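Local coordinates for probable 3-hydroxybutyryl-CoA dehydrogenase (Escherichia coli, PDB 3MOG), which catalyses the NAD-dependent oxidation of 3-hydroxyadipyl-CoA to 3-oxoadipyl-CoA in the breakdown of phenylacetate, at residues C[195-199]-C[242-246]; C[213-217]-C[281-285]. One frame throughout, in Å; residues are numbered along the deposited sequence.

Interaction 1 of 2, residues C[195-199]-C[242-246]; sequences ARPYY and NFAVT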
ATOM      1  N   ALA C 195       8.305   6.527 -17.808  1.00 42.16           N
ATOM      2  CA  ALA C 195       9.356   7.428 -17.327  1.00 37.70           C
ATOM      3  C   ALA C 195       9.550   7.457 -15.819  1.00 38.19           C
ATOM      4  O   ALA C 195      10.608   7.874 -15.352  1.00 42.57           O
ATOM      5  CB  ALA C 195       9.109   8.854 -17.826  1.00 38.02           C
ATOM      6  N   ARG C 196       8.540   7.050 -15.056  1.00 38.05           N
ATOM      7  CA  ARG C 196       8.586   7.182 -13.591  1.00 38.93           C
ATOM      8  C   ARG C 196       9.875   6.673 -12.890  1.00 45.05           C
ATOM      9  O   ARG C 196      10.418   7.385 -12.041  1.00 47.80           O
ATOM     10  CB  ARG C 196       7.339   6.573 -12.933  1.00 39.24           C
ATOM     11  CG  ARG C 196       6.034   7.364 -13.080  1.00 41.17           C
ATOM     12  CD  ARG C 196       6.180   8.819 -12.600  1.00 50.98           C
ATOM     13  NE  ARG C 196       6.334   9.742 -13.730  1.00 51.46           N
ATOM     14  CZ  ARG C 196       6.698  11.013 -13.628  1.00 58.95           C
ATOM     15  NH1 ARG C 196       6.963  11.549 -12.438  1.00 52.36           N
ATOM     16  NH2 ARG C 196       6.798  11.753 -14.726  1.00 65.74           N
ATOM     17  N   PRO C 197      10.383   5.462 -13.244  1.00 46.48           N
ATOM     18  CA  PRO C 197      11.608   5.054 -12.504  1.00 40.19           C
ATOM     19  C   PRO C 197      12.893   5.794 -12.876  1.00 42.97           C
ATOM     20  O   PRO C 197      13.898   5.680 -12.165  1.00 39.61           O
ATOM     21  CB  PRO C 197      11.732   3.559 -12.800  1.00 40.52           C
ATOM     22  CG  PRO C 197      10.876   3.314 -13.988  1.00 43.23           C
ATOM     23  CD  PRO C 197       9.786   4.328 -13.988  1.00 41.02           C
ATOM     24  N   TYR C 198      12.861   6.560 -13.966  1.00 44.61           N
ATOM     25  CA  TYR C 198      14.008   7.383 -14.303  1.00 47.51           C
ATOM     26  C   TYR C 198      14.200   8.419 -13.192  1.00 53.44           C
ATOM     27  O   TYR C 198      15.324   8.646 -12.745  1.00 51.72           O
ATOM     28  CB  TYR C 198      13.860   8.031 -15.682  1.00 43.13           C
ATOM     29  CG  TYR C 198      15.099   8.771 -16.144  1.00 51.50           C
ATOM     30  CD1 TYR C 198      16.320   8.110 -16.257  1.00 50.39           C
ATOM     31  CD2 TYR C 198      15.047  10.131 -16.483  1.00 45.69           C
ATOM     32  CE1 TYR C 198      17.461   8.777 -16.665  1.00 55.29           C
ATOM     33  CE2 TYR C 198      16.181  10.804 -16.900  1.00 49.20           C
ATOM     34  CZ  TYR C 198      17.384  10.118 -16.983  1.00 54.45           C
ATOM     35  OH  TYR C 198      18.515  10.759 -17.388  1.00 60.34           O
ATOM     36  N   TYR C 199      13.092   8.979 -12.699  1.00 47.62           N
ATOM     37  CA  TYR C 199      13.158   9.958 -11.624  1.00 49.28           C
ATOM     38  C   TYR C 199      13.323   9.310 -10.268  1.00 48.00           C
ATOM     39  O   TYR C 199      14.129   9.766  -9.464  1.00 51.26           O
ATOM     40  CB  TYR C 199      11.944  10.889 -11.642  1.00 39.59           C
ATOM     41  CG  TYR C 199      11.717  11.484 -12.998  1.00 46.32           C
ATOM     42  CD1 TYR C 199      10.599  11.122 -13.752  1.00 40.03           C
ATOM     43  CD2 TYR C 199      12.641  12.368 -13.558  1.00 43.38           C
ATOM     44  CE1 TYR C 199      10.383  11.638 -15.001  1.00 41.99           C
ATOM     45  CE2 TYR C 199      12.434  12.901 -14.835  1.00 46.57           C
ATOM     46  CZ  TYR C 199      11.302  12.526 -15.544  1.00 50.82           C
ATOM     47  OH  TYR C 199      11.063  13.023 -16.800  1.00 54.58           O
ATOM     48  N   ASN C 242       6.689  17.771 -11.664  1.00 44.83           N
ATOM     49  CA  ASN C 242       7.156  16.389 -11.768  1.00 47.89           C
ATOM     50  C   ASN C 242       6.652  15.548 -10.600  1.00 47.11           C
ATOM     51  O   ASN C 242       6.265  14.397 -10.796  1.00 47.67           O
ATOM     52  CB  ASN C 242       8.682  16.362 -11.959  1.00 43.81           C
ATOM     53  CG  ASN C 242       9.287  14.964 -11.907  1.00 47.47           C
ATOM     54  OD1 ASN C 242       9.631  14.466 -10.827  1.00 46.24           O
ATOM     55  ND2 ASN C 242       9.497  14.354 -13.084  1.00 42.12           N
ATOM     56  N   PHE C 243       6.603  16.156  -9.411  1.00 49.79           N
ATOM     57  CA  PHE C 243       6.107  15.512  -8.192  1.00 47.96           C
ATOM     58  C   PHE C 243       4.608  15.280  -8.274  1.00 51.34           C
ATOM     59  O   PHE C 243       4.107  14.279  -7.749  1.00 57.46           O
ATOM     60  CB  PHE C 243       6.439  16.369  -6.959  1.00 48.94           C
ATOM     61  CG  PHE C 243       6.027  15.761  -5.627  1.00 38.16           C
ATOM     62  CD1 PHE C 243       6.749  14.709  -5.072  1.00 39.40           C
ATOM     63  CD2 PHE C 243       4.964  16.294  -4.905  1.00 46.63           C
ATOM     64  CE1 PHE C 243       6.407  14.163  -3.830  1.00 42.26           C
ATOM     65  CE2 PHE C 243       4.596  15.761  -3.653  1.00 34.76           C
ATOM     66  CZ  PHE C 243       5.318  14.691  -3.116  1.00 41.93           C
ATOM     67  N   ALA C 244       3.899  16.205  -8.922  1.00 52.93           N
ATOM     68  CA  ALA C 244       2.440  16.090  -9.086  1.00 49.36           C
ATOM     69  C   ALA C 244       2.088  14.935 -10.013  1.00 48.08           C
ATOM     70  O   ALA C 244       1.101  14.241  -9.782  1.00 49.77           O
ATOM     71  CB  ALA C 244       1.826  17.406  -9.609  1.00 44.71           C
ATOM     72  N   VAL C 245       2.895  14.736 -11.056  1.00 44.90           N
ATOM     73  CA  VAL C 245       2.737  13.581 -11.950  1.00 48.09           C
ATOM     74  C   VAL C 245       2.995  12.255 -11.202  1.00 50.11           C
ATOM     75  O   VAL C 245       2.164  11.347 -11.241  1.00 52.91           O
ATOM     76  CB  VAL C 245       3.589  13.728 -13.247  1.00 51.72           C
ATOM     77  CG1 VAL C 245       3.520  12.463 -14.079  1.00 50.05           C
ATOM     78  CG2 VAL C 245       3.108  14.947 -14.087  1.00 33.35           C
ATOM     79  N   THR C 246       4.117  12.176 -10.488  1.00 51.30           N
ATOM     80  CA  THR C 246       4.455  11.011  -9.661  1.00 44.87           C
ATOM     81  C   THR C 246       3.332  10.625  -8.701  1.00 47.64           C
ATOM     82  O   THR C 246       2.917   9.457  -8.658  1.00 49.25           O
ATOM     83  CB  THR C 246       5.777  11.247  -8.867  1.00 42.71           C
ATOM     84  OG1 THR C 246       6.877  11.228  -9.768  1.00 40.86           O
ATOM     85  CG2 THR C 246       6.031  10.168  -7.796  1.00 39.96           C
TER
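Arg196, on helix 196-207, reaches across and gives an N-H of its NH1 to the hydroxyl of Thr246, with NH1 of Arg196 and OG1 of Thr246 2.7 Å apart. The threonine oxygen lies at the edge of the guanidinium, in its plane, although the N-H is bent from the line at 138°. NH1 of Arg196 makes a second, weak bond to the backbone O of Asn242, at 3.4 Å. That carbonyl already accepts the helical N-H of Thr246, so the arginine adds to a bond internal to helix 239-252. Bends at chi2 and chi3 swing the arginine's end toward the other helix, and its NE remains for the carbonyl of Asn192, which further fixes the plane of the buried group.

Both helices belong to the all-helical C-terminal domain of the 3-hydroxyacyl-CoA dehydrogenase family, and the arginine bridges them through side-chain hydroxyl and main-chain oxygen, with no carboxylate among its partners across this contact.

Packing sandwiches the cation. Val245 presses CG1 on one face, 3.4 Å from NH2 of Arg196, and CD1 of Tyr199 lies over the opposite face near the rim; branched aliphatic and flat aromatic surfaces suit the weakly hydrated faces of a guanidinium.

Tyr199 in turn receives the amide of Asn242. ND2 of Asn242 stands over the centre of the Tyr199 ring, 3.3 Å above its plane, while the amide is turned 80° to the ring and meets the pi face with its nitrogen. With CG anti to the backbone N (chi1 173°), Asn242 extends toward the tyrosine; its OD1 accepts from NE2 of Gln265. Thr234, on helix 230-237, packs against both Tyr199 and Asn242.

Interaction 2 of 2, residues C[213-217]-C[281-285]; sequences PEVID and GVYDW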
ATOM      1  N   PRO C 213      24.257  14.741  -6.431  1.00 51.75           N
ATOM      2  CA  PRO C 213      23.287  14.768  -7.538  1.00 49.36           C
ATOM      3  C   PRO C 213      23.931  14.905  -8.917  1.00 56.30           C
ATOM      4  O   PRO C 213      23.444  14.310  -9.891  1.00 55.77           O
ATOM      5  CB  PRO C 213      22.411  15.988  -7.237  1.00 50.70           C
ATOM      6  CG  PRO C 213      22.999  16.656  -6.022  1.00 47.13           C
ATOM      7  CD  PRO C 213      23.883  15.664  -5.338  1.00 45.21           C
ATOM      8  N   GLU C 214      25.016  15.677  -8.979  1.00 58.02           N
ATOM      9  CA  GLU C 214      25.810  15.886 -10.198  1.00 58.16           C
ATOM     10  C   GLU C 214      26.411  14.588 -10.706  1.00 49.43           C
ATOM     11  O   GLU C 214      26.588  14.412 -11.898  1.00 51.08           O
ATOM     12  CB  GLU C 214      26.979  16.874  -9.954  1.00 60.65           C
ATOM     13  CG  GLU C 214      26.667  18.080  -9.097  1.00 67.17           C
ATOM     14  CD  GLU C 214      26.981  17.849  -7.624  1.00 74.59           C
ATOM     15  OE1 GLU C 214      28.159  17.580  -7.293  1.00 72.50           O
ATOM     16  OE2 GLU C 214      26.049  17.945  -6.797  1.00 75.04           O
ATOM     17  N   VAL C 215      26.754  13.691  -9.789  1.00 52.70           N
ATOM     18  CA  VAL C 215      27.371  12.419 -10.155  1.00 49.64           C
ATOM     19  C   VAL C 215      26.297  11.459 -10.719  1.00 53.19           C
ATOM     20  O   VAL C 215      26.521  10.803 -11.746  1.00 47.51           O
ATOM     21  CB  VAL C 215      28.178  11.831  -8.964  1.00 45.95           C
ATOM     22  CG1 VAL C 215      28.696  10.437  -9.270  1.00 56.62           C
ATOM     23  CG2 VAL C 215      29.357  12.749  -8.621  1.00 49.15           C
ATOM     24  N   ILE C 216      25.133  11.414 -10.064  1.00 48.59           N
ATOM     25  CA  ILE C 216      23.986  10.648 -10.554  1.00 42.99           C
ATOM     26  C   ILE C 216      23.592  11.112 -11.954  1.00 46.95           C
ATOM     27  O   ILE C 216      23.438  10.285 -12.857  1.00 46.81           O
ATOM     28  CB  ILE C 216      22.763  10.787  -9.622  1.00 39.28           C
ATOM     29  CG1 ILE C 216      23.140  10.408  -8.185  1.00 40.52           C
ATOM     30  CG2 ILE C 216      21.591   9.970 -10.166  1.00 39.66           C
ATOM     31  CD1 ILE C 216      22.029  10.626  -7.126  1.00 48.32           C
ATOM     32  N   ASP C 217      23.464  12.431 -12.142  1.00 47.23           N
ATOM     33  CA  ASP C 217      23.148  12.994 -13.464  1.00 50.48           C
ATOM     34  C   ASP C 217      24.203  12.701 -14.546  1.00 54.39           C
ATOM     35  O   ASP C 217      23.870  12.527 -15.726  1.00 50.04           O
ATOM     36  CB  ASP C 217      22.915  14.505 -13.381  1.00 53.35           C
ATOM     37  CG  ASP C 217      21.576  14.867 -12.747  1.00 59.04           C
ATOM     38  OD1 ASP C 217      20.717  13.982 -12.542  1.00 62.57           O
ATOM     39  OD2 ASP C 217      21.384  16.053 -12.440  1.00 58.01           O
ATOM     40  N   GLY C 281      16.621  24.438  -6.540  1.00 68.62           N
ATOM     41  CA  GLY C 281      15.901  23.178  -6.447  1.00 65.23           C
ATOM     42  C   GLY C 281      16.823  22.161  -5.829  1.00 63.98           C
ATOM     43  O   GLY C 281      17.273  22.331  -4.691  1.00 62.13           O
ATOM     44  N   VAL C 282      17.105  21.103  -6.586  1.00 62.57           N
ATOM     45  CA  VAL C 282      18.195  20.196  -6.258  1.00 60.99           C
ATOM     46  C   VAL C 282      19.479  21.010  -6.390  1.00 62.22           C
ATOM     47  O   VAL C 282      20.378  20.920  -5.553  1.00 64.50           O
ATOM     48  CB  VAL C 282      18.233  18.974  -7.217  1.00 60.87           C
ATOM     49  CG1 VAL C 282      19.531  18.214  -7.082  1.00 52.98           C
ATOM     50  CG2 VAL C 282      17.070  18.046  -6.947  1.00 53.58           C
ATOM     51  N   TYR C 283      19.523  21.826  -7.437  1.00 59.03           N
ATOM     52  CA  TYR C 283      20.665  22.672  -7.738  1.00 63.66           C
ATOM     53  C   TYR C 283      20.371  24.142  -7.503  1.00 66.79           C
ATOM     54  O   TYR C 283      19.207  24.556  -7.424  1.00 64.92           O
ATOM     55  CB  TYR C 283      21.075  22.494  -9.196  1.00 54.27           C
ATOM     56  CG  TYR C 283      21.480  21.091  -9.520  1.00 55.64           C
ATOM     57  CD1 TYR C 283      20.599  20.233 -10.176  1.00 48.14           C
ATOM     58  CD2 TYR C 283      22.735  20.607  -9.158  1.00 53.66           C
ATOM     59  CE1 TYR C 283      20.962  18.931 -10.474  1.00 43.82           C
ATOM     60  CE2 TYR C 283      23.109  19.305  -9.453  1.00 59.17           C
ATOM     61  CZ  TYR C 283      22.211  18.469 -10.116  1.00 54.78           C
ATOM     62  OH  TYR C 283      22.558  17.172 -10.416  1.00 61.11           O
ATOM     63  N   ASP C 284      21.454  24.914  -7.405  1.00 73.64           N
ATOM     64  CA  ASP C 284      21.413  26.373  -7.389  1.00 73.21           C
ATOM     65  C   ASP C 284      21.542  26.850  -8.824  1.00 74.40           C
ATOM     66  O   ASP C 284      22.524  26.536  -9.502  1.00 73.36           O
ATOM     67  CB  ASP C 284      22.569  26.921  -6.548  1.00 73.35           C
ATOM     68  CG  ASP C 284      22.272  28.281  -5.965  1.00 73.25           C
ATOM     69  OD1 ASP C 284      21.883  29.190  -6.733  1.00 67.75           O
ATOM     70  OD2 ASP C 284      22.424  28.436  -4.732  1.00 67.06           O
ATOM     71  N   TRP C 285      20.552  27.600  -9.291  1.00 77.29           N
ATOM     72  CA  TRP C 285      20.535  28.030 -10.685  1.00 84.72           C
ATOM     73  C   TRP C 285      21.080  29.446 -10.912  1.00 90.18           C
ATOM     74  O   TRP C 285      21.113  29.935 -12.049  1.00 90.07           O
ATOM     75  CB  TRP C 285      19.145  27.831 -11.286  1.00 84.62           C
ATOM     76  CG  TRP C 285      18.860  26.378 -11.509  1.00 86.13           C
ATOM     77  CD1 TRP C 285      18.343  25.492 -10.601  1.00 83.63           C
ATOM     78  CD2 TRP C 285      19.115  25.627 -12.699  1.00 82.63           C
ATOM     79  NE1 TRP C 285      18.249  24.242 -11.161  1.00 81.25           N
ATOM     80  CE2 TRP C 285      18.712  24.294 -12.448  1.00 81.32           C
ATOM     81  CE3 TRP C 285      19.637  25.952 -13.959  1.00 83.60           C
ATOM     82  CZ2 TRP C 285      18.811  23.284 -13.412  1.00 78.41           C
ATOM     83  CZ3 TRP C 285      19.739  24.946 -14.919  1.00 88.88           C
ATOM     84  CH2 TRP C 285      19.328  23.626 -14.635  1.00 85.55           C
TER
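Tyr283 extends from the loop after helix 263-270 to the first turn of helix 213-223. Its CB starts off to one side of that helix, and chi1 of -61°, which sets CG opposite the carbonyl carbon, directs the ring toward the helix. Further out, CE2 of Tyr283 meets the CG of Glu214 at 3.8 Å; this methylene lies at the ring edge, in plane, so the glutamate contributes its aliphatic part here. CZ of Tyr283 is 3.8 Å from CB of Pro213, and CE1 of Tyr283 lies 3.5 Å from OD2 of Asp217. At the tip, OH of Tyr283 donates its proton to OD2 of Asp217 over a short 2.6 Å. The hydroxyl meets that oxygen from above the carboxylate plane, 54° out of it, and carboxylate and ring are turned 45° against each other. OH of Tyr283 also lies 3.0 Å from the backbone O of Pro213.

Beside the tyrosine, Val282 places CG1 over one face of the ring, toward its rim, and also 3.6 Å from CB of Pro213. Proline suits the first turn of a helix, where its missing N-H costs no helical bond, and its ring offers the valine a compact apolar surface. The contact ties the loop after helix 263-270 to helix 213-223, both within the family's C-terminal region; Asp235, on helix 230-237, holds the loop by accepting from the backbone N of both Val282 and Tyr283.

A phenylalanine in place of Tyr283 would probably leave OD2 of Asp217 without the hydroxyl donor that links the loop to helix 213-223. Asp217 also binds the start of helix 230-237, OD1 accepting from N of Leu231 and OD2 from N of Glu232. Three donors thus converge on one buried carboxylate, which would be expected to stabilise its negative charge.

In the fold
Both interactions lie within the family's C-terminal domain, their centres about 16 Å apart, without touching. Interaction 1 is buried near the middle of the chain and joins two helices, 196-207 and 239-252; interaction 2 lies at the surface and fastens a loop to helix 213-223, the helix that follows 196-207. Helix 230-237 borders both: it packs against the aromatic and amide side chains of the first and, through its N-terminal amides and Asp235, bonds to the second. Their chemistry is reversed. In the core a cation is held by neutral oxygens between apolar and aromatic surfaces, whereas nearer the surface a carboxylate gathers a phenolic hydroxyl and main-chain amides.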